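Local coordinates for YdhT protein (Bacillus subtilis, PDB 3CBW) that catalyses the endo hydrolysis of beta-1,4-mannosidic linkages in mannan, galactomannan and glucomannan, as a secreted family 26 glycoside hydrolase, at residues V93-N96 and G97-S101; F54-A57 and E58-R61; K146-N149 and A150-S153; Y77-G80 and W81-T84. The protein carries 3 engineered substitutions. All blocks are in the same frame, centred on the assembly; numbering follows the deposited sequence.

Contact 1: V93-N96 and G97-S101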
ATOM      1  N   VAL A  93     -13.304  -4.607  -9.159  1.00  9.49           N
ATOM      2  CA  VAL A  93     -12.443  -3.508  -9.601  1.00  9.76           C
ATOM      3  C   VAL A  93     -13.223  -2.233  -9.939  1.00 10.23           C
ATOM      4  O   VAL A  93     -12.680  -1.304 -10.535  1.00 10.43           O
ATOM      5  CB  VAL A  93     -11.526  -3.925 -10.778  1.00  9.87           C
ATOM      6  CG1 VAL A  93     -10.738  -5.168 -10.425  1.00 10.37           C
ATOM      7  CG2 VAL A  93     -12.336  -4.154 -12.070  1.00 10.71           C
ATOM      8  N   SER A  94     -14.477  -2.168  -9.509  1.00 10.32           N
ATOM      9  CA  SER A  94     -15.347  -1.033  -9.841  1.00 10.92           C
ATOM     10  C   SER A  94     -14.895   0.312  -9.258  1.00 10.47           C
ATOM     11  O   SER A  94     -15.366   1.353  -9.714  1.00 10.71           O
ATOM     12  CB  SER A  94     -16.800  -1.325  -9.459  1.00 12.01           C
ATOM     13  OG  SER A  94     -16.965  -1.433  -8.062  1.00 12.78           O
ATOM     14  N   CYS A  95     -14.002   0.296  -8.267  1.00  9.99           N
ATOM     15  CA  CYS A  95     -13.438   1.533  -7.722  1.00  9.30           C
ATOM     16  C   CYS A  95     -12.514   2.238  -8.722  1.00  9.16           C
ATOM     17  O   CYS A  95     -12.139   3.382  -8.503  1.00  9.24           O
ATOM     18  CB  CYS A  95     -12.677   1.250  -6.429  1.00 10.14           C
ATOM     19  SG  CYS A  95     -11.210   0.155  -6.628  1.00  8.55           S
ATOM     20  N   ASN A  96     -12.157   1.566  -9.816  1.00  8.89           N
ATOM     21  CA  ASN A  96     -11.216   2.115 -10.798  1.00  9.41           C
ATOM     22  C   ASN A  96     -11.556   3.511 -11.290  1.00  9.58           C
ATOM     23  O   ASN A  96     -10.683   4.360 -11.374  1.00  9.28           O
ATOM     24  CB  ASN A  96     -11.099   1.203 -12.008  1.00  9.53           C
ATOM     25  CG  ASN A  96     -10.097   0.088 -11.815  1.00  9.30           C
ATOM     26  OD1 ASN A  96      -9.367   0.044 -10.831  1.00  9.34           O
ATOM     27  ND2 ASN A  96     -10.041  -0.812 -12.783  1.00 10.08           N
ATOM     28  N   GLY A  97     -12.817   3.750 -11.645  1.00  9.55           N
ATOM     29  CA  GLY A  97     -13.219   5.067 -12.149  1.00  9.61           C
ATOM     30  C   GLY A  97     -12.804   6.184 -11.200  1.00  9.53           C
ATOM     31  O   GLY A  97     -12.216   7.187 -11.614  1.00  9.32           O
ATOM     32  N   ASP A  98     -13.105   6.004  -9.915  1.00  9.01           N
ATOM     33  CA  ASP A  98     -12.756   6.978  -8.886  1.00  9.38           C
ATOM     34  C   ASP A  98     -11.249   7.132  -8.712  1.00  9.08           C
ATOM     35  O   ASP A  98     -10.762   8.236  -8.458  1.00  9.36           O
ATOM     36  CB  ASP A  98     -13.420   6.621  -7.561  1.00  9.68           C
ATOM     37  CG  ASP A  98     -14.901   6.970  -7.543  1.00 10.08           C
ATOM     38  OD1 ASP A  98     -15.330   7.871  -8.296  1.00 10.01           O
ATOM     39  OD2 ASP A  98     -15.644   6.341  -6.770  1.00 14.19           O
ATOM     40  N   LEU A  99     -10.509   6.037  -8.869  1.00  8.76           N
ATOM     41  CA  LEU A  99      -9.054   6.122  -8.775  1.00  9.28           C
ATOM     42  C   LEU A  99      -8.461   6.926  -9.931  1.00  9.50           C
ATOM     43  O   LEU A  99      -7.564   7.747  -9.733  1.00  9.50           O
ATOM     44  CB  LEU A  99      -8.451   4.728  -8.730  1.00  9.21           C
ATOM     45  CG  LEU A  99      -8.833   3.809  -7.565  1.00  9.61           C
ATOM     46  CD1 LEU A  99      -8.099   2.488  -7.676  1.00 10.57           C
ATOM     47  CD2 LEU A  99      -8.582   4.444  -6.202  1.00 11.23           C
ATOM     48  N   MET A 100      -8.956   6.676 -11.139  1.00  9.90           N
ATOM     49  CA  MET A 100      -8.517   7.433 -12.308  1.00 11.38           C
ATOM     50  C   MET A 100      -8.857   8.913 -12.170  1.00 10.13           C
ATOM     51  O   MET A 100      -8.032   9.780 -12.457  1.00  9.94           O
ATOM     52  CB  MET A 100      -9.144   6.853 -13.575  1.00 11.32           C
ATOM     53  CG  MET A 100      -8.751   5.398 -13.850  1.00 13.82           C
ATOM     54  SD  MET A 100      -9.459   4.628 -15.339  1.00 18.68           S
ATOM     55  CE  MET A 100     -10.654   5.914 -15.752  1.00 13.88           C
ATOM     56  N   SER A 101     -10.054   9.197 -11.677  1.00  9.24           N
ATOM     57  CA  SER A 101     -10.474  10.573 -11.462  1.00  9.34           C
ATOM     58  C   SER A 101      -9.623  11.248 -10.403  1.00  9.08           C
ATOM     59  O   SER A 101      -9.335  12.446 -10.499  1.00  9.53           O
ATOM     60  CB  SER A 101     -11.941  10.626 -11.053  1.00  9.29           C
ATOM     61  OG  SER A 101     -12.774  10.117 -12.077  1.00 10.38           O
TER
HETATM   62  O   HOH W   1     -15.148   2.168 -12.354  1.00 12.82           O
HETATM   63  O   HOH W   2     -15.245   4.119  -9.317  1.00 13.00           O

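Contact 2: F54-A57 and E58-R61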
ATOM      1  N   PHE A  54     -15.965   0.854  -0.477  1.00 11.29           N
ATOM      2  CA  PHE A  54     -15.264   1.923  -1.180  1.00 11.64           C
ATOM      3  C   PHE A  54     -16.231   3.028  -1.593  1.00 12.42           C
ATOM      4  O   PHE A  54     -17.293   2.754  -2.152  1.00 13.26           O
ATOM      5  CB  PHE A  54     -14.532   1.453  -2.430  1.00 10.94           C
ATOM      6  CG  PHE A  54     -13.793   2.569  -3.102  1.00 10.24           C
ATOM      7  CD1 PHE A  54     -12.525   2.928  -2.667  1.00 10.88           C
ATOM      8  CD2 PHE A  54     -14.396   3.328  -4.108  1.00 10.67           C
ATOM      9  CE1 PHE A  54     -11.854   3.993  -3.252  1.00 10.35           C
ATOM     10  CE2 PHE A  54     -13.727   4.395  -4.698  1.00 11.41           C
ATOM     11  CZ  PHE A  54     -12.460   4.722  -4.271  1.00 10.46           C
ATOM     12  N   SER A  55     -15.843   4.270  -1.345  1.00 13.45           N
ATOM     13  CA  SER A  55     -16.591   5.408  -1.851  1.00 14.33           C
ATOM     14  C   SER A  55     -15.720   6.635  -1.691  1.00 14.26           C
ATOM     15  O   SER A  55     -14.610   6.555  -1.166  1.00 14.46           O
ATOM     16  CB  SER A  55     -17.884   5.582  -1.066  1.00 15.69           C
ATOM     17  OG  SER A  55     -17.588   6.020   0.237  1.00 16.32           O
ATOM     18  N   MET A  56     -16.233   7.780  -2.116  1.00 13.47           N
ATOM     19  CA  MET A  56     -15.527   9.035  -1.911  1.00 12.97           C
ATOM     20  C   MET A  56     -15.826   9.656  -0.557  1.00 12.55           C
ATOM     21  O   MET A  56     -15.298  10.719  -0.249  1.00 12.51           O
ATOM     22  CB  MET A  56     -15.849  10.007  -3.046  1.00 12.52           C
ATOM     23  CG  MET A  56     -15.414   9.482  -4.424  1.00 12.95           C
ATOM     24  SD  MET A  56     -13.688   8.844  -4.524  1.00 11.08           S
ATOM     25  CE  MET A  56     -12.805  10.313  -4.064  1.00 14.19           C
ATOM     26  N   ALA A  57     -16.631   8.971   0.264  1.00 13.18           N
ATOM     27  CA  ALA A  57     -17.047   9.521   1.554  1.00 13.68           C
ATOM     28  C   ALA A  57     -15.872   9.856   2.466  1.00 13.60           C
ATOM     29  O   ALA A  57     -15.853  10.902   3.109  1.00 13.91           O
ATOM     30  CB  ALA A  57     -18.027   8.578   2.275  1.00 14.48           C
ATOM     31  N   GLU A  58     -14.886   8.962   2.525  1.00 13.80           N
ATOM     32  CA  GLU A  58     -13.708   9.207   3.351  1.00 13.56           C
ATOM     33  C   GLU A  58     -12.952  10.477   2.925  1.00 13.10           C
ATOM     34  O   GLU A  58     -12.648  11.314   3.763  1.00 12.80           O
ATOM     35  CB  GLU A  58     -12.794   7.967   3.380  1.00 14.01           C
ATOM     36  CG  GLU A  58     -11.505   8.135   4.196  1.00 13.53           C
ATOM     37  CD  GLU A  58     -11.743   8.377   5.688  1.00 13.49           C
ATOM     38  OE1 GLU A  58     -12.854   8.098   6.202  1.00 14.96           O
ATOM     39  OE2 GLU A  58     -10.797   8.832   6.366  1.00 14.46           O
ATOM     40  N   ALA A  59     -12.685  10.633   1.630  1.00 13.10           N
ATOM     41  CA  ALA A  59     -12.055  11.858   1.131  1.00 13.22           C
ATOM     42  C   ALA A  59     -12.903  13.088   1.441  1.00 13.37           C
ATOM     43  O   ALA A  59     -12.383  14.116   1.858  1.00 13.29           O
ATOM     44  CB  ALA A  59     -11.801  11.760  -0.363  1.00 13.45           C
ATOM     45  N   ASP A  60     -14.217  12.963   1.252  1.00 14.10           N
ATOM     46  CA  ASP A  60     -15.115  14.096   1.444  1.00 15.19           C
ATOM     47  C   ASP A  60     -15.214  14.522   2.915  1.00 15.60           C
ATOM     48  O   ASP A  60     -15.271  15.720   3.204  1.00 15.36           O
ATOM     49  CB  ASP A  60     -16.496  13.803   0.835  1.00 15.66           C
ATOM     50  CG  ASP A  60     -16.463  13.710  -0.693  1.00 17.33           C
ATOM     51  OD1 ASP A  60     -15.513  14.239  -1.314  1.00 19.23           O
ATOM     52  OD2 ASP A  60     -17.394  13.120  -1.283  1.00 19.25           O
ATOM     53  N   ARG A  61     -15.196  13.545   3.829  1.00 16.15           N
ATOM     54  CA  ARG A  61     -15.205  13.799   5.283  1.00 16.98           C
ATOM     55  C   ARG A  61     -13.934  14.497   5.735  1.00 16.08           C
ATOM     56  O   ARG A  61     -13.977  15.367   6.596  1.00 16.04           O
ATOM     57  CB  ARG A  61     -15.341  12.499   6.089  1.00 18.44           C
ATOM     58  CG  ARG A  61     -16.743  11.964   6.271  1.00 21.17           C
ATOM     59  CD  ARG A  61     -16.828  11.023   7.485  1.00 24.34           C
ATOM     60  NE  ARG A  61     -15.656  10.153   7.653  1.00 26.61           N
ATOM     61  CZ  ARG A  61     -15.521   9.252   8.627  1.00 28.46           C
ATOM     62  NH1 ARG A  61     -16.482   9.082   9.528  1.00 28.50           N
ATOM     63  NH2 ARG A  61     -14.426   8.506   8.700  1.00 29.08           N
TER
HETATM   64  O   HOH W   3     -15.143   5.971   1.682  1.00 15.64           O

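Contact 3: K146-N149 and A150-S153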
ATOM      1  N   LYS A 146      -3.675 -22.613  -9.651  1.00 11.27           N
ATOM      2  CA  LYS A 146      -4.670 -22.132 -10.599  1.00 11.56           C
ATOM      3  C   LYS A 146      -5.625 -21.133  -9.961  1.00 11.27           C
ATOM      4  O   LYS A 146      -5.997 -20.144 -10.595  1.00 11.18           O
ATOM      5  CB  LYS A 146      -5.425 -23.314 -11.214  1.00 12.14           C
ATOM      6  CG  LYS A 146      -4.564 -24.125 -12.175  1.00 13.72           C
ATOM      7  CD  LYS A 146      -5.276 -25.363 -12.657  1.00 16.09           C
ATOM      8  CE  LYS A 146      -4.347 -26.228 -13.488  1.00 17.85           C
ATOM      9  NZ  LYS A 146      -5.111 -27.394 -14.026  1.00 20.62           N
ATOM     10  N   ARG A 147      -6.002 -21.368  -8.706  1.00 10.68           N
ATOM     11  CA  ARG A 147      -6.848 -20.421  -7.972  1.00 11.01           C
ATOM     12  C   ARG A 147      -6.122 -19.091  -7.803  1.00 10.40           C
ATOM     13  O   ARG A 147      -6.707 -18.020  -8.015  1.00 10.42           O
ATOM     14  CB  ARG A 147      -7.217 -20.983  -6.602  1.00 11.23           C
ATOM     15  CG  ARG A 147      -8.279 -22.065  -6.617  1.00 11.66           C
ATOM     16  CD  ARG A 147      -8.385 -22.602  -5.207  1.00 13.23           C
ATOM     17  NE  ARG A 147      -9.205 -23.801  -5.110  1.00 14.68           N
ATOM     18  CZ  ARG A 147      -8.964 -24.816  -4.287  1.00 14.99           C
ATOM     19  NH1 ARG A 147      -7.896 -24.823  -3.489  1.00 14.40           N
ATOM     20  NH2 ARG A 147      -9.788 -25.858  -4.296  1.00 16.51           N
ATOM     21  N   LEU A 148      -4.844 -19.157  -7.442  1.00 10.15           N
ATOM     22  CA  LEU A 148      -4.063 -17.918  -7.341  1.00 10.78           C
ATOM     23  C   LEU A 148      -4.070 -17.165  -8.674  1.00 10.81           C
ATOM     24  O   LEU A 148      -4.399 -15.971  -8.731  1.00 10.52           O
ATOM     25  CB  LEU A 148      -2.623 -18.185  -6.896  1.00 10.89           C
ATOM     26  CG  LEU A 148      -1.718 -16.942  -6.867  1.00 10.92           C
ATOM     27  CD1 LEU A 148      -2.197 -15.897  -5.847  1.00 13.01           C
ATOM     28  CD2 LEU A 148      -0.290 -17.347  -6.579  1.00 13.05           C
ATOM     29  N   ASN A 149      -3.755 -17.873  -9.758  1.00 10.87           N
ATOM     30  CA  ASN A 149      -3.691 -17.234 -11.061  1.00 11.53           C
ATOM     31  C   ASN A 149      -5.022 -16.673 -11.550  1.00 11.15           C
ATOM     32  O   ASN A 149      -5.042 -15.636 -12.206  1.00 11.25           O
ATOM     33  CB  ASN A 149      -3.039 -18.161 -12.081  1.00 12.24           C
ATOM     34  CG  ASN A 149      -1.547 -18.288 -11.861  1.00 13.96           C
ATOM     35  OD1 ASN A 149      -0.910 -17.380 -11.313  1.00 17.27           O
ATOM     36  ND2 ASN A 149      -0.978 -19.403 -12.296  1.00 15.77           N
ATOM     37  N   ALA A 150      -6.133 -17.314 -11.182  1.00 11.09           N
ATOM     38  CA  ALA A 150      -7.457 -16.780 -11.499  1.00 11.54           C
ATOM     39  C   ALA A 150      -7.692 -15.425 -10.833  1.00 10.80           C
ATOM     40  O   ALA A 150      -8.242 -14.497 -11.439  1.00 11.07           O
ATOM     41  CB  ALA A 150      -8.554 -17.765 -11.108  1.00 12.30           C
ATOM     42  N   MET A 151      -7.279 -15.305  -9.575  1.00 10.25           N
ATOM     43  CA  MET A 151      -7.355 -14.010  -8.887  1.00  9.85           C
ATOM     44  C   MET A 151      -6.442 -12.979  -9.544  1.00  9.67           C
ATOM     45  O   MET A 151      -6.842 -11.843  -9.793  1.00  9.10           O
ATOM     46  CB  MET A 151      -6.982 -14.153  -7.410  1.00 10.32           C
ATOM     47  CG  MET A 151      -7.985 -14.954  -6.543  1.00 10.64           C
ATOM     48  SD  MET A 151      -7.699 -14.880  -4.704  1.00  8.05           S
ATOM     49  CE  MET A 151      -6.054 -15.619  -4.603  1.00 13.75           C
ATOM     50  N   LEU A 152      -5.205 -13.373  -9.809  1.00  9.21           N
ATOM     51  CA  LEU A 152      -4.251 -12.439 -10.392  1.00  9.50           C
ATOM     52  C   LEU A 152      -4.732 -11.942 -11.751  1.00  9.33           C
ATOM     53  O   LEU A 152      -4.543 -10.777 -12.085  1.00  9.23           O
ATOM     54  CB  LEU A 152      -2.863 -13.070 -10.511  1.00 10.03           C
ATOM     55  CG  LEU A 152      -2.195 -13.535  -9.204  1.00 10.03           C
ATOM     56  CD1 LEU A 152      -0.786 -14.029  -9.480  1.00 10.88           C
ATOM     57  CD2 LEU A 152      -2.187 -12.435  -8.144  1.00 10.32           C
ATOM     58  N   SER A 153      -5.345 -12.821 -12.543  1.00  9.50           N
ATOM     59  CA  SER A 153      -5.825 -12.441 -13.860  1.00  9.88           C
ATOM     60  C   SER A 153      -6.894 -11.370 -13.764  1.00  9.44           C
ATOM     61  O   SER A 153      -6.881 -10.410 -14.528  1.00  9.47           O
ATOM     62  CB  SER A 153      -6.367 -13.660 -14.600  1.00 10.50           C
ATOM     63  OG  SER A 153      -6.717 -13.307 -15.918  1.00 12.41           O
TER

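Contact 4: Y77-G80 and W81-T84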
ATOM      1  N   TYR A  77      -9.152  -4.185  -3.855  1.00  8.04           N
ATOM      2  CA  TYR A  77      -9.969  -4.959  -4.777  1.00  8.91           C
ATOM      3  C   TYR A  77     -10.519  -6.256  -4.172  1.00  8.89           C
ATOM      4  O   TYR A  77     -11.473  -6.837  -4.721  1.00  9.78           O
ATOM      5  CB  TYR A  77      -9.126  -5.399  -5.959  1.00  9.14           C
ATOM      6  CG  TYR A  77      -8.762  -4.425  -7.060  1.00  8.40           C
ATOM      7  CD1 TYR A  77      -9.438  -3.213  -7.273  1.00  8.93           C
ATOM      8  CD2 TYR A  77      -7.781  -4.788  -7.971  1.00  8.67           C
ATOM      9  CE1 TYR A  77      -9.102  -2.384  -8.358  1.00  8.79           C
ATOM     10  CE2 TYR A  77      -7.453  -3.989  -9.053  1.00  8.94           C
ATOM     11  CZ  TYR A  77      -8.109  -2.793  -9.248  1.00  8.93           C
ATOM     12  OH  TYR A  77      -7.764  -2.040 -10.347  1.00  9.51           O
ATOM     13  N   ALA A  78      -9.893  -6.759  -3.110  1.00  8.45           N
ATOM     14  CA  ALA A  78     -10.117  -8.149  -2.718  1.00  9.31           C
ATOM     15  C   ALA A  78     -10.838  -8.272  -1.390  1.00  9.16           C
ATOM     16  O   ALA A  78     -10.331  -7.850  -0.349  1.00 10.00           O
ATOM     17  CB  ALA A  78      -8.807  -8.913  -2.703  1.00  9.75           C
ATOM     18  N   ARG A  79     -12.037  -8.856  -1.445  1.00  9.60           N
ATOM     19  CA  ARG A  79     -12.846  -9.072  -0.273  1.00 10.30           C
ATOM     20  C   ARG A  79     -12.661 -10.534   0.142  1.00 10.10           C
ATOM     21  O   ARG A  79     -13.554 -11.369  -0.023  1.00 10.68           O
ATOM     22  CB  ARG A  79     -14.315  -8.734  -0.563  1.00 10.89           C
ATOM     23  CG  ARG A  79     -14.603  -7.226  -0.863  1.00 12.69           C
ATOM     24  CD  ARG A  79     -14.297  -6.763  -2.310  1.00 13.44           C
ATOM     25  NE  ARG A  79     -14.852  -7.709  -3.274  1.00 13.53           N
ATOM     26  CZ  ARG A  79     -16.103  -7.702  -3.738  1.00 13.59           C
ATOM     27  NH1 ARG A  79     -16.956  -6.731  -3.414  1.00 13.79           N
ATOM     28  NH2 ARG A  79     -16.490  -8.663  -4.567  1.00 14.95           N
ATOM     29  N   GLY A  80     -11.495 -10.830   0.707  1.00  9.98           N
ATOM     30  CA  GLY A  80     -11.040 -12.217   0.862  1.00 10.47           C
ATOM     31  C   GLY A  80     -11.715 -13.047   1.939  1.00 10.83           C
ATOM     32  O   GLY A  80     -11.397 -14.226   2.086  1.00 11.19           O
ATOM     33  N   TRP A  81     -12.615 -12.424   2.698  1.00 11.46           N
ATOM     34  CA  TRP A  81     -13.461 -13.128   3.675  1.00 12.25           C
ATOM     35  C   TRP A  81     -14.674 -13.798   3.023  1.00 12.74           C
ATOM     36  O   TRP A  81     -15.303 -14.656   3.640  1.00 13.20           O
ATOM     37  CB  TRP A  81     -13.942 -12.169   4.770  1.00 12.78           C
ATOM     38  CG  TRP A  81     -14.616 -10.945   4.219  1.00 13.33           C
ATOM     39  CD1 TRP A  81     -15.950 -10.777   3.955  1.00 13.65           C
ATOM     40  CD2 TRP A  81     -13.972  -9.726   3.837  1.00 13.53           C
ATOM     41  NE1 TRP A  81     -16.172  -9.519   3.434  1.00 13.94           N
ATOM     42  CE2 TRP A  81     -14.973  -8.858   3.349  1.00 14.18           C
ATOM     43  CE3 TRP A  81     -12.638  -9.283   3.861  1.00 13.69           C
ATOM     44  CZ2 TRP A  81     -14.685  -7.565   2.901  1.00 14.72           C
ATOM     45  CZ3 TRP A  81     -12.358  -7.996   3.409  1.00 14.07           C
ATOM     46  CH2 TRP A  81     -13.378  -7.159   2.938  1.00 14.13           C
ATOM     47  N   LEU A  82     -15.015 -13.408   1.799  1.00 12.94           N
ATOM     48  CA  LEU A  82     -16.247 -13.903   1.170  1.00 13.86           C
ATOM     49  C   LEU A  82     -16.112 -15.356   0.757  1.00 14.28           C
ATOM     50  O   LEU A  82     -15.095 -15.762   0.199  1.00 14.39           O
ATOM     51  CB  LEU A  82     -16.619 -13.056  -0.052  1.00 14.19           C
ATOM     52  CG  LEU A  82     -17.014 -11.595   0.163  1.00 14.85           C
ATOM     53  CD1 LEU A  82     -17.149 -10.913  -1.185  1.00 15.65           C
ATOM     54  CD2 LEU A  82     -18.316 -11.478   0.939  1.00 16.71           C
ATOM     55  N   GLU A  83     -17.148 -16.140   1.042  1.00 15.36           N
ATOM     56  CA  GLU A  83     -17.259 -17.479   0.483  1.00 16.81           C
ATOM     57  C   GLU A  83     -18.045 -17.358  -0.806  1.00 16.84           C
ATOM     58  O   GLU A  83     -19.204 -16.946  -0.802  1.00 17.39           O
ATOM     59  CB  GLU A  83     -17.972 -18.419   1.453  1.00 17.45           C
ATOM     60  CG  GLU A  83     -17.140 -18.805   2.676  1.00 21.41           C
ATOM     61  CD  GLU A  83     -16.000 -19.751   2.343  1.00 26.23           C
ATOM     62  OE1 GLU A  83     -16.197 -20.674   1.524  1.00 28.15           O
ATOM     63  OE2 GLU A  83     -14.902 -19.573   2.909  1.00 28.19           O
ATOM     64  N   THR A  84     -17.406 -17.717  -1.910  1.00 17.34           N
ATOM     65  CA  THR A  84     -17.951 -17.438  -3.234  1.00 17.69           C
ATOM     66  C   THR A  84     -17.880 -18.688  -4.098  1.00 18.17           C
ATOM     67  O   THR A  84     -17.121 -19.621  -3.797  1.00 18.25           O
ATOM     68  CB  THR A  84     -17.171 -16.284  -3.918  1.00 17.67           C
ATOM     69  OG1 THR A  84     -15.775 -16.597  -3.935  1.00 17.01           O
ATOM     70  CG2 THR A  84     -17.384 -14.964  -3.179  1.00 18.52           C
TER

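Contact 1: V93-N96 and G97-S101
Leu99 lies over the Cys95 peptide at the start of helix 96-104. A type I beta turn from Val93 to Asn96 leads into this helix, which packs outside the parallel strands of the TIM barrel that family 26 enzymes share. Along the Leu99 side chain, CB comes first, 3.5 Å from Asn96 O. CG sits over the Cys95 carbonyl, 3.5 Å from Cys95 O. CG stands anti to Leu99's own carbonyl carbon, beside its N (chi1 -61°), and this directs the branch back along the helix. CD1 then reaches Cys95 SG at 4.0 Å. The same methyl passes the amide of Asn96, as the two side chains cross at a slant. Beyond the segment Leu99 touches Cys75, Pro109 and Ile111. Cys75 is also the disulfide partner of Cys95, so the bond fastens the helix start to strand 72-79.

Asn96 is buried, yet its amide is well supplied. OD1 bonds to Tyr77, and ND2 bonds to Gly158 O and Glu161 OE1 on helix 143-163. Two backbone bonds begin the helix, Leu99 N to Cys95 O and Met100 N to Asn96 O. Met100 CG rests 3.3 Å from Asn96 O.

Two waters serve the first turn. Both donate to Ser94 O. One accepts from Gly97 N and the other from Asp98 N, so early helical N-H groups find acceptors. One turn on, Gly97 O accepts from Ser101 N and also from Ser101 OG at 3.0 Å, with the hydroxyl 39° out of the carbonyl plane.

Contact 2: F54-A57 and E58-R61
Met56 O and Ala57 O receive the backbone N-H groups of Asp60 and Arg61, and so start helix 57-66. Asp60 N lies 2.9 Å from Met56 O. Arg61 N lies 2.8 Å from Ala57 O. Ahead of them the chain is extended at Ser55, then turns into the helix.

Ser55 caps this turn. Its OG, placed between the backbone N and the carbonyl carbon (chi1 70°), accepts from Ala57 N at 3.1 Å. A water bonds to Ser55 OG, donates to Ser55 O and accepts from Glu58 N. The first N-H groups are thus served by a hydroxyl and a water.

The helix follows strand 41-49 and leads on to strand 72-79, a beta-alpha-beta crossover of the TIM barrel. Tyr73 of the second strand bonds through its OH to Ser55 O and Ala59 N.

Met56 bends at chi2 and chi3, and the curl brings CE against Ala59 CB at 4.1 Å. Both residues also touch Tyr102 on helix 96-104. Asp60 folds back over the Met56 carbonyl, with CG 3.2 Å from Met56 O.

Glu58 and Arg61 form a salt bridge one turn apart. Arg61 NH2 meets the syn lone pair of Glu58 OE1 at 3.0 Å, and this oxygen lies 21° out of the guanidinium plane. Glu58 OE2 bonds to Ser312 OG. The Glu58 side chain also touches Asn308, which probably binds substrate.

Contact 3: K146-N149 and A150-S153
Leu148 meets both Met151 and Leu152 on helix 143-163, an outer helix of the TIM barrel. The apolar contacts come first. Leu148 has CG anti to its own N (chi1 176°), which leads its branch toward Leu152. Leu148 CG and Leu152 CD1 are 4.0 Å apart. The methyl Leu148 CD1 meets Met151 CE at 4.1 Å, and these two side chains cross at about a right angle. Met151 reaches there because its chain bends at chi3.

The backbone supplies four successive helical bonds, from Ala150 N to Lys146 O through Ser153 N to Asn149 O. The bond from Leu152 N to Leu148 O measures 2.9 Å. Leu152 CG also lies against this acceptor, 3.3 Å from Leu148 O.

Two polar side chains bond beyond the two segments. Arg147 NH1 bonds to Pro118 O, and Asn149 ND2 bonds to Ser140 OG. Asn149 OD1 passes Leu152 CD1 at 3.8 Å.

Leu148 and Leu152 continue onto helix 194-214, touching Leu203 and Tyr210. Met151 instead faces Ile87 and Ala116 in loops. The chemistry implies an amphipathic helix: shape and burial hold its leucines and methionine, while amide and guanidinium groups tie its margins to loops.

Contact 4: Y77-G80 and W81-T84
Arg79 packs against both Trp81 and Leu82 where strand 72-79 runs into a type I beta turn. This is the tight part. Arg79 CB lies over one face of the indole, 4.0 Å from the centroid of the Trp81 six-membered ring and 24° off its normal, a CH-pi contact. Arg79 CG continues past the rim on the same side, 3.8 Å from Trp81 CZ2. Trp81 holds its ring there with chi1 at 53°, which folds the indole back over the Arg79 backbone. From another side, Leu82 CD1 presses on Arg79 CB at 3.6 Å and reaches one face of the guanidinium. The turn closes with Leu82 N bonded to Arg79 O at 3.1 Å.

The guanidinium is buried but satisfied. NE bonds to Ser90 O, NH2 bonds to Asp89 O, and NH1 makes a weak bond to Ser50 O.

The looser side begins after Leu82. Glu83 is exposed, its CB directed away from 77-80. Thr84 is tied by its backbone to Gln121 and Ser122.

Trp81 meets Tyr49 edge-to-face and lies near His114, which probably binds substrate. The turn therefore sits at the C-terminal end of strand 72-79, between strands 41-49 and 108-114, on the active-site side expected of a TIM barrel.

In the fold
Contacts 1, 2 and 4 gather round strand 72-79. Contact 4, at the end of that strand, is buried, while contacts 1 and 2 are partly buried starts of the helices after and before it. Contacts 1 and 2 touch through Phe54 and Met56, which pack on Cys95 and Asp98. Tyr77 of contact 4 packs on Val93 and Cys95 of contact 1. Contact 3 lies further out, in the body of helix 143-163, and touches none of the others directly. Yet the same helix runs on to the helix start of contact 1. Waters serve both helix starts, contact 3 relies on aliphatic packing, and contact 4 on an arginine against an indole face.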